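Long-range contacts in xylan esterase, putative, AXE2C (Cellvibrio japonicus, PDB 2WAA), which removes acetyl groups from acetylated xylan and glucomannan during the breakdown of plant cell-wall polysaccharides: residues 52-57 with 112-117; 40-45 with 98-103; 247-252 with 289-294. One frame throughout, in Å; residues are numbered along the deposited sequence. Where two conformers were deposited one is given.

Contact 1: 52-57 with 112-117; sequences LTAEMQ and VTLKQL
Antiparallel strand pairing joins A54, E55, M56 and Q57 to residues 112-117 inside one sheet of the N-terminal domain, where strand 51-58 runs beside strand 112-119. The ladder is interrupted once. Between the non-hydrogen-bonded pairs A54/L117 and M56/L114 the first strand spends one residue, E55, and the second spends two, K115 and Q116. K115 turns to a helical psi of -47°, as in a classic beta bulge, while its N-H still meets E55 O at 2.8 Å, almost straight at 178°. Past the bulge, T113 N to Q57 O (2.8 Å) and Q57 N to T113 O (3.1 Å, more bent) restore the usual pairing.

The two faces differ in chemistry. On the buried one, CD1 of L114 lies 3.6 Å from A54 CB and also touches M56 CG. The M56 chain bends at its last torsion, which brings CE to 3.9 Å from V112 CG1. On the other, E55 and Q116 lie side by side, and the extended K115 crosses the Q57 amide; in the Q57 conformer given, a water accepts from K115 NZ and donates to Q57 OE1. Q83 takes a further bond from K115 NZ and, with T85, holds the E55 carboxylate. An apolar face, a polar face and a bulge in one strand suit a strand pair in the beta-sandwich (jelly-roll) domain of family 2 carbohydrate esterases.

Contact 2: 40-45 with 98-103; sequences GVSLST and RVEIIH
With CG anti to the backbone nitrogen (chi1 -168°) and the chain extended beyond it, E100 reaches diagonally toward S42 of the neighbouring strand, OE2 coming to 3.6 Å from S42 CB. In the conformer given, S42 has OG on the side of its own nitrogen (chi1 -65°), from where the hydroxyl donates back to G40 O at 2.8 Å, approaching from above the carbonyl plane, and leans on I102 CG1 (3.7 Å). A water donates to both S42 OG and E100 OE2, although its leg to the carboxylate is doubtfully short. Within its own strand, one conformer of R98 makes a long salt bridge to E100.

Behind these groups stands a regular antiparallel ladder between strands 42-48 and 94-103, part of one sheet of the N-terminal jelly-roll domain, flanked by strand 63-69 on the 94-103 side. L43 and I101 exchange a pair of backbone bonds, as do T45 and V99. The opposite face, with L43, T45, V99 and I101, is largely apolar: T45 CG2 lies alongside V99 CB at 3.9 Å, and T45 goes on to meet L117 of the facing sheet. Beyond the strand proper, G40 N donates to H103 O (2.8 Å), and H103 N to V41 O. The end of H103 leads away from residues 40-45, its ND1 hydrogen-bonded to Y38 O and its ring meeting F36 edge-to-face.

Contact 3: 247-252 with 289-294; sequences TYINTY and GETRQQ
Helices 245-262 and 278-295, which precede and follow strand 267-270 in the alpha/beta SGNH (GDSL) hydrolase domain, pack together through I249 and its neighbours at an angle of 50° over these segments. I249 behaves much like a knob in a knobs-into-holes socket: Y287, E290, T291 and Q294 of the other helix all touch it. The I249 and E290 side chains cross at about a right angle, with I249 CD1 3.3 Å from the carboxylate carbon CD of E290 and 3.4 Å from its CB. The CG2 branch, anti to the I249 nitrogen, meets the Q294 amide instead, 3.6 Å from OE1. Deeper in, Y252 CB rests 3.7 Å from T291 OG1, and the Y252 ring continues inward, where its OH is hydrogen-bonded to S231 OG and the side chain meets L270 of the sheet.

E290 and Q294 reach polar partners on the opposite helix, E290 in a salt bridge to R245 and Q294 OE1 in a weak bond to T253, while T291 OG1 turns back to Y287 O of its own. Between residues 247-252 and 289-294 the contact is therefore van der Waals, centred on I249 with Y252 and T291; the polar ties between the helices lie just beyond the 247-252 turns, and R245 would be expected to favour the charged form of E290.

How the contacts relate
From the N terminus the chain first lays down 40-45 and then 52-57, and later returns with 98-103, closing contact 2, and 112-117, closing contact 1. Their segments alternate, so the two loops cross, and each pairing belongs to a different sheet of the N-terminal domain. The sheets face each other: L114 CD2 meets L43 CD1 at 3.4 Å in the L43 conformer given, and L52 packs on V99 and T45, with the contact centres 12 Å apart. Contact 3 opens only afterwards, closing a shorter loop through strand 267-270 in the hydrolase domain. It touches neither of the others; its centre lies about 44 Å from that of contact 1 and about 37 Å from that of contact 2.

Contact 1: 52-57 with 112-117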
loop_
_atom_site.group_PDB
_atom_site.type_symbol
_atom_site.label_atom_id
_atom_site.label_comp_id
_atom_site.label_asym_id
_atom_site.label_seq_id
_atom_site.Cartn_x
_atom_site.Cartn_y
_atom_site.Cartn_z
ATOM N N LEU A 52 -14.333 7.312 21.073
ATOM C CA LEU A 52 -13.028 7.695 20.519
ATOM C C LEU A 52 -13.256 8.500 19.248
ATOM O O LEU A 52 -14.053 8.103 18.367
ATOM C CB LEU A 52 -12.164 6.460 20.251
ATOM C CG LEU A 52 -10.719 6.740 19.770
ATOM C CD1 LEU A 52 -9.850 7.338 20.907
ATOM C CD2 LEU A 52 -10.104 5.405 19.250
ATOM N N THR A 53 -12.622 9.679 19.170
ATOM C CA THR A 53 -12.727 10.529 17.991
ATOM C C THR A 53 -11.325 10.849 17.484
ATOM O O THR A 53 -10.355 10.799 18.237
ATOM C CB THR A 53 -13.500 11.886 18.212
ATOM O OG1 THR A 53 -12.755 12.722 19.121
ATOM C CG2 THR A 53 -14.907 11.637 18.772
ATOM N N ALA A 54 -11.247 11.207 16.211
ATOM C CA ALA A 54 -9.982 11.623 15.609
ATOM C C ALA A 54 -10.163 12.931 14.852
ATOM O O ALA A 54 -11.195 13.137 14.211
ATOM C CB ALA A 54 -9.555 10.561 14.645
ATOM N N GLU A 55 -9.143 13.786 14.885
ATOM C CA GLU A 55 -9.144 14.991 14.055
ATOM C C GLU A 55 -8.423 14.638 12.741
ATOM O O GLU A 55 -7.218 14.286 12.774
ATOM C CB GLU A 55 -8.386 16.106 14.765
ATOM C CG GLU A 55 -9.126 16.584 16.035
ATOM C CD GLU A 55 -10.552 16.994 15.747
ATOM O OE1 GLU A 55 -10.762 17.781 14.808
ATOM O OE2 GLU A 55 -11.459 16.577 16.499
ATOM N N MET A 56 -9.129 14.702 11.625
ATOM C CA MET A 56 -8.540 14.303 10.354
ATOM C C MET A 56 -8.849 15.315 9.277
ATOM O O MET A 56 -9.729 16.153 9.435
ATOM C CB MET A 56 -9.065 12.924 9.915
ATOM C CG MET A 56 -8.925 11.890 11.020
ATOM S SD MET A 56 -9.280 10.227 10.435
ATOM C CE MET A 56 -7.770 9.880 9.512
ATOM N N GLN A 57 -8.104 15.232 8.174
ATOM C CA GLN A 57 -8.310 16.126 7.019
ATOM C C GLN A 57 -7.635 15.452 5.827
ATOM O O GLN A 57 -6.683 14.686 6.038
ATOM C CB GLN A 57 -7.701 17.516 7.298
ATOM C CG GLN A 57 -6.236 17.526 7.652
ATOM C CD GLN A 57 -5.631 18.963 7.856
ATOM O OE1 GLN A 57 -6.327 19.983 7.823
ATOM N NE2 GLN A 57 -4.328 19.013 8.072
ATOM N N VAL A 112 -3.653 12.308 3.461
ATOM C CA VAL A 112 -4.542 12.409 4.628
ATOM C C VAL A 112 -3.696 12.705 5.842
ATOM O O VAL A 112 -2.591 12.188 5.950
ATOM C CB VAL A 112 -5.252 11.077 4.847
ATOM C CG1 VAL A 112 -5.950 11.018 6.263
ATOM C CG2 VAL A 112 -6.274 10.815 3.716
ATOM N N THR A 113 -4.216 13.511 6.779
ATOM C CA THR A 113 -3.484 13.796 8.008
ATOM C C THR A 113 -4.376 13.379 9.187
ATOM O O THR A 113 -5.567 13.705 9.218
ATOM C CB THR A 113 -3.186 15.311 8.100
ATOM O OG1 THR A 113 -2.301 15.666 7.030
ATOM C CG2 THR A 113 -2.574 15.691 9.510
ATOM N N LEU A 114 -3.795 12.643 10.128
ATOM C CA LEU A 114 -4.452 12.367 11.389
ATOM C C LEU A 114 -3.708 13.244 12.365
ATOM O O LEU A 114 -2.477 13.143 12.470
ATOM C CB LEU A 114 -4.258 10.898 11.779
ATOM C CG LEU A 114 -4.677 10.625 13.225
ATOM C CD1 LEU A 114 -6.146 10.931 13.415
ATOM C CD2 LEU A 114 -4.347 9.144 13.574
ATOM N N LYS A 115 -4.413 14.126 13.075
ATOM C CA LYS A 115 -3.709 15.049 14.010
ATOM C C LYS A 115 -3.637 14.528 15.449
ATOM O O LYS A 115 -2.581 14.571 16.094
ATOM C CB LYS A 115 -4.391 16.426 14.025
ATOM C CG LYS A 115 -4.352 17.058 12.654
ATOM C CD LYS A 115 -4.789 18.535 12.701
ATOM C CE LYS A 115 -4.566 19.209 11.333
ATOM N NZ LYS A 115 -5.043 20.633 11.342
ATOM N N GLN A 116 -4.775 14.055 15.948
ATOM C CA GLN A 116 -4.819 13.635 17.377
ATOM C C GLN A 116 -6.084 12.826 17.595
ATOM O O GLN A 116 -6.984 12.857 16.750
ATOM C CB GLN A 116 -4.708 14.863 18.337
ATOM C CG GLN A 116 -5.594 15.972 17.978
ATOM C CD GLN A 116 -5.396 17.303 18.817
ATOM O OE1 GLN A 116 -6.236 18.181 18.712
ATOM N NE2 GLN A 116 -4.317 17.438 19.581
ATOM N N LEU A 117 -6.115 12.037 18.669
ATOM C CA LEU A 117 -7.271 11.202 19.026
ATOM C C LEU A 117 -7.692 11.591 20.430
ATOM O O LEU A 117 -6.808 11.786 21.299
ATOM C CB LEU A 117 -6.852 9.726 19.084
ATOM C CG LEU A 117 -6.366 8.960 17.860
ATOM C CD1 LEU A 117 -6.051 7.484 18.231
ATOM C CD2 LEU A 117 -7.439 9.042 16.748
HETATM O O HOH W 1 -4.297 21.915 9.024
#

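Contact 2: 40-45 with 98-103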
loop_
_atom_site.group_PDB
_atom_site.type_symbol
_atom_site.label_atom_id
_atom_site.label_comp_id
_atom_site.label_asym_id
_atom_site.label_seq_id
_atom_site.Cartn_x
_atom_site.Cartn_y
_atom_site.Cartn_z
ATOM N N GLY A 40 -3.159 1.614 2.073
ATOM C CA GLY A 40 -2.867 0.523 3.011
ATOM C C GLY A 40 -2.214 0.958 4.331
ATOM O O GLY A 40 -2.008 0.113 5.229
ATOM N N VAL A 41 -1.839 2.240 4.423
ATOM C CA VAL A 41 -1.286 2.776 5.666
ATOM C C VAL A 41 -2.359 2.539 6.739
ATOM O O VAL A 41 -3.528 2.915 6.560
ATOM C CB VAL A 41 -0.943 4.251 5.560
ATOM C CG1 VAL A 41 -0.539 4.814 6.964
ATOM C CG2 VAL A 41 0.200 4.445 4.503
ATOM N N SER A 42 -1.944 1.895 7.827
ATOM C CA SER A 42 -2.871 1.423 8.826
ATOM C C SER A 42 -2.431 1.932 10.212
ATOM O O SER A 42 -1.283 1.662 10.633
ATOM C CB SER A 42 -2.865 -0.105 8.785
ATOM O OG SER A 42 -3.376 -0.608 7.547
ATOM N N LEU A 43 -3.353 2.605 10.914
ATOM C CA LEU A 43 -3.059 3.164 12.236
ATOM C C LEU A 43 -4.029 2.506 13.196
ATOM O O LEU A 43 -5.228 2.407 12.906
ATOM C CB LEU A 43 -3.261 4.672 12.260
ATOM C CG LEU A 43 -2.716 5.482 11.086
ATOM C CD1 LEU A 43 -2.850 7.012 11.320
ATOM C CD2 LEU A 43 -1.329 5.129 10.887
ATOM N N SER A 44 -3.508 2.036 14.329
ATOM C CA SER A 44 -4.367 1.229 15.199
ATOM C C SER A 44 -4.085 1.505 16.658
ATOM O O SER A 44 -2.971 1.865 17.037
ATOM C CB SER A 44 -4.244 -0.287 14.921
ATOM O OG SER A 44 -2.876 -0.782 14.940
ATOM N N THR A 45 -5.087 1.254 17.489
ATOM C CA THR A 45 -4.937 1.549 18.914
ATOM C C THR A 45 -5.924 0.611 19.629
ATOM O O THR A 45 -6.946 0.185 19.063
ATOM C CB THR A 45 -5.235 3.038 19.249
ATOM O OG1 THR A 45 -5.147 3.255 20.660
ATOM C CG2 THR A 45 -6.671 3.436 18.830
ATOM N N ARG A 98 -10.762 -2.360 20.056
ATOM C CA ARG A 98 -9.644 -2.284 19.123
ATOM C C ARG A 98 -10.114 -1.397 17.978
ATOM O O ARG A 98 -11.241 -1.547 17.499
ATOM C CB ARG A 98 -9.285 -3.682 18.592
ATOM C CG ARG A 98 -8.312 -3.647 17.396
ATOM C CD ARG A 98 -7.767 -5.035 16.986
ATOM N NE ARG A 98 -6.624 -4.898 16.070
ATOM C CZ ARG A 98 -6.705 -4.409 14.835
ATOM N NH1 ARG A 98 -7.869 -3.996 14.364
ATOM N NH2 ARG A 98 -5.627 -4.315 14.074
ATOM N N VAL A 99 -9.250 -0.480 17.523
ATOM C CA VAL A 99 -9.655 0.481 16.484
ATOM C C VAL A 99 -8.578 0.541 15.417
ATOM O O VAL A 99 -7.398 0.672 15.748
ATOM C CB VAL A 99 -9.780 1.875 17.099
ATOM C CG1 VAL A 99 -10.162 2.893 16.048
ATOM C CG2 VAL A 99 -10.844 1.844 18.208
ATOM N N GLU A 100 -8.975 0.398 14.148
ATOM C CA GLU A 100 -8.014 0.465 13.037
ATOM C C GLU A 100 -8.529 1.462 11.993
ATOM O O GLU A 100 -9.741 1.456 11.663
ATOM C CB GLU A 100 -7.812 -0.932 12.359
ATOM C CG GLU A 100 -6.590 -0.904 11.404
ATOM C CD GLU A 100 -6.268 -2.279 10.773
ATOM O OE1 GLU A 100 -7.137 -3.181 10.815
ATOM O OE2 GLU A 100 -5.154 -2.447 10.225
ATOM N N ILE A 101 -7.632 2.332 11.509
ATOM C CA ILE A 101 -7.950 3.219 10.399
ATOM C C ILE A 101 -7.045 2.783 9.250
ATOM O O ILE A 101 -5.838 2.642 9.434
ATOM C CB ILE A 101 -7.683 4.687 10.766
ATOM C CG1 ILE A 101 -8.588 5.081 11.960
ATOM C CG2 ILE A 101 -7.811 5.607 9.549
ATOM C CD1 ILE A 101 -8.175 6.413 12.645
ATOM N N ILE A 102 -7.632 2.544 8.076
ATOM C CA ILE A 102 -6.847 2.093 6.934
ATOM C C ILE A 102 -7.020 3.078 5.806
ATOM O O ILE A 102 -8.163 3.379 5.413
ATOM C CB ILE A 102 -7.217 0.638 6.422
ATOM C CG1 ILE A 102 -7.054 -0.420 7.522
ATOM C CG2 ILE A 102 -6.262 0.211 5.323
ATOM C CD1 ILE A 102 -8.390 -0.746 8.173
ATOM N N HIS A 103 -5.896 3.589 5.256
ATOM C CA HIS A 103 -6.005 4.486 4.105
ATOM C C HIS A 103 -6.415 3.661 2.863
ATOM O O HIS A 103 -5.681 2.740 2.448
ATOM C CB HIS A 103 -4.640 5.193 3.870
ATOM C CG HIS A 103 -4.688 6.336 2.890
ATOM N ND1 HIS A 103 -3.638 6.633 2.047
ATOM C CD2 HIS A 103 -5.660 7.242 2.603
ATOM C CE1 HIS A 103 -3.944 7.692 1.304
ATOM N NE2 HIS A 103 -5.162 8.086 1.627
HETATM O O HOH W 2 -4.361 -3.204 7.966
HETATM O O HOH W 3 -3.075 -3.469 14.292
#

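Contact 3: 247-252 with 289-294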
loop_
_atom_site.group_PDB
_atom_site.type_symbol
_atom_site.label_atom_id
_atom_site.label_comp_id
_atom_site.label_asym_id
_atom_site.label_seq_id
_atom_site.Cartn_x
_atom_site.Cartn_y
_atom_site.Cartn_z
ATOM N N THR A 247 17.239 -1.037 -22.760
ATOM C CA THR A 247 16.978 0.093 -21.894
ATOM C C THR A 247 16.201 -0.367 -20.640
ATOM O O THR A 247 16.529 -0.043 -19.491
ATOM C CB THR A 247 16.101 1.132 -22.600
ATOM O OG1 THR A 247 16.775 1.657 -23.755
ATOM C CG2 THR A 247 15.767 2.286 -21.656
ATOM N N TYR A 248 15.173 -1.148 -20.875
ATOM C CA TYR A 248 14.360 -1.606 -19.762
ATOM C C TYR A 248 15.151 -2.518 -18.816
ATOM O O TYR A 248 15.107 -2.358 -17.582
ATOM C CB TYR A 248 13.142 -2.327 -20.294
ATOM C CG TYR A 248 12.047 -2.369 -19.262
ATOM C CD1 TYR A 248 11.160 -1.306 -19.153
ATOM C CD2 TYR A 248 11.899 -3.472 -18.417
ATOM C CE1 TYR A 248 10.120 -1.322 -18.215
ATOM C CE2 TYR A 248 10.851 -3.523 -17.486
ATOM C CZ TYR A 248 9.981 -2.427 -17.395
ATOM O OH TYR A 248 8.958 -2.415 -16.492
ATOM N N ILE A 249 15.869 -3.481 -19.379
ATOM C CA ILE A 249 16.595 -4.430 -18.541
ATOM C C ILE A 249 17.688 -3.702 -17.777
ATOM O O ILE A 249 17.922 -3.961 -16.578
ATOM C CB ILE A 249 17.174 -5.595 -19.365
ATOM C CG1 ILE A 249 16.022 -6.501 -19.890
ATOM C CG2 ILE A 249 18.240 -6.400 -18.538
ATOM C CD1 ILE A 249 16.523 -7.543 -20.897
ATOM N N ASN A 250 18.367 -2.762 -18.427
ATOM C CA ASN A 250 19.401 -2.053 -17.699
ATOM C C ASN A 250 18.820 -1.202 -16.568
ATOM O O ASN A 250 19.422 -1.114 -15.490
ATOM C CB ASN A 250 20.259 -1.207 -18.640
ATOM C CG ASN A 250 21.160 -2.066 -19.500
ATOM O OD1 ASN A 250 21.510 -3.217 -19.136
ATOM N ND2 ASN A 250 21.578 -1.510 -20.622
ATOM N N THR A 251 17.660 -0.588 -16.776
ATOM C CA THR A 251 17.123 0.158 -15.660
ATOM C C THR A 251 16.502 -0.715 -14.587
ATOM O O THR A 251 16.647 -0.386 -13.411
ATOM C CB THR A 251 16.416 1.519 -16.012
ATOM O OG1 THR A 251 15.195 1.722 -15.273
ATOM C CG2 THR A 251 16.221 1.672 -17.481
ATOM N N TYR A 252 15.932 -1.862 -14.962
ATOM C CA TYR A 252 15.397 -2.743 -13.939
ATOM C C TYR A 252 16.562 -3.277 -13.104
ATOM O O TYR A 252 16.488 -3.344 -11.873
ATOM C CB TYR A 252 14.608 -3.899 -14.547
ATOM C CG TYR A 252 13.428 -4.354 -13.706
ATOM C CD1 TYR A 252 13.345 -4.041 -12.343
ATOM C CD2 TYR A 252 12.386 -5.055 -14.287
ATOM C CE1 TYR A 252 12.233 -4.478 -11.548
ATOM C CE2 TYR A 252 11.286 -5.519 -13.507
ATOM C CZ TYR A 252 11.221 -5.215 -12.156
ATOM O OH TYR A 252 10.118 -5.623 -11.458
ATOM N N GLY A 289 13.490 -12.232 -16.718
ATOM C CA GLY A 289 14.444 -13.332 -16.662
ATOM C C GLY A 289 15.837 -12.778 -16.976
ATOM O O GLY A 289 16.815 -13.164 -16.363
ATOM N N GLU A 290 15.947 -11.880 -17.943
ATOM C CA GLU A 290 17.266 -11.377 -18.296
ATOM C C GLU A 290 17.787 -10.424 -17.210
ATOM O O GLU A 290 18.988 -10.357 -16.965
ATOM C CB GLU A 290 17.267 -10.674 -19.660
ATOM C CG GLU A 290 18.654 -10.383 -20.156
ATOM C CD GLU A 290 18.695 -9.947 -21.653
ATOM O OE1 GLU A 290 17.762 -10.271 -22.416
ATOM O OE2 GLU A 290 19.667 -9.248 -22.039
ATOM N N THR A 291 16.895 -9.669 -16.590
ATOM C CA THR A 291 17.309 -8.841 -15.419
ATOM C C THR A 291 17.926 -9.712 -14.350
ATOM O O THR A 291 18.973 -9.391 -13.764
ATOM C CB THR A 291 16.085 -8.082 -14.900
ATOM O OG1 THR A 291 15.612 -7.213 -15.967
ATOM C CG2 THR A 291 16.388 -7.297 -13.577
ATOM N N ARG A 292 17.270 -10.817 -14.029
ATOM C CA ARG A 292 17.804 -11.696 -13.007
ATOM C C ARG A 292 19.161 -12.273 -13.439
ATOM O O ARG A 292 20.071 -12.431 -12.628
ATOM C CB ARG A 292 16.788 -12.782 -12.643
ATOM C CG ARG A 292 15.501 -12.186 -12.061
ATOM C CD ARG A 292 14.492 -13.237 -11.582
ATOM N NE ARG A 292 15.108 -14.230 -10.717
ATOM C CZ ARG A 292 15.560 -15.400 -11.137
ATOM N NH1 ARG A 292 15.439 -15.725 -12.412
ATOM N NH2 ARG A 292 16.130 -16.243 -10.291
ATOM N N GLN A 293 19.282 -12.611 -14.715
ATOM C CA GLN A 293 20.561 -13.120 -15.214
ATOM C C GLN A 293 21.683 -12.095 -15.006
ATOM O O GLN A 293 22.767 -12.429 -14.485
ATOM C CB GLN A 293 20.425 -13.574 -16.683
ATOM C CG GLN A 293 21.772 -14.001 -17.282
ATOM C CD GLN A 293 21.610 -14.922 -18.476
ATOM O OE1 GLN A 293 20.777 -15.836 -18.460
ATOM N NE2 GLN A 293 22.420 -14.707 -19.509
ATOM N N GLN A 294 21.422 -10.840 -15.348
ATOM C CA GLN A 294 22.413 -9.775 -15.136
ATOM C C GLN A 294 22.711 -9.492 -13.669
ATOM O O GLN A 294 23.854 -9.190 -13.324
ATOM C CB GLN A 294 21.987 -8.472 -15.787
ATOM C CG GLN A 294 21.781 -8.611 -17.281
ATOM C CD GLN A 294 21.699 -7.288 -17.974
ATOM O OE1 GLN A 294 21.620 -6.230 -17.325
ATOM N NE2 GLN A 294 21.707 -7.326 -19.306
#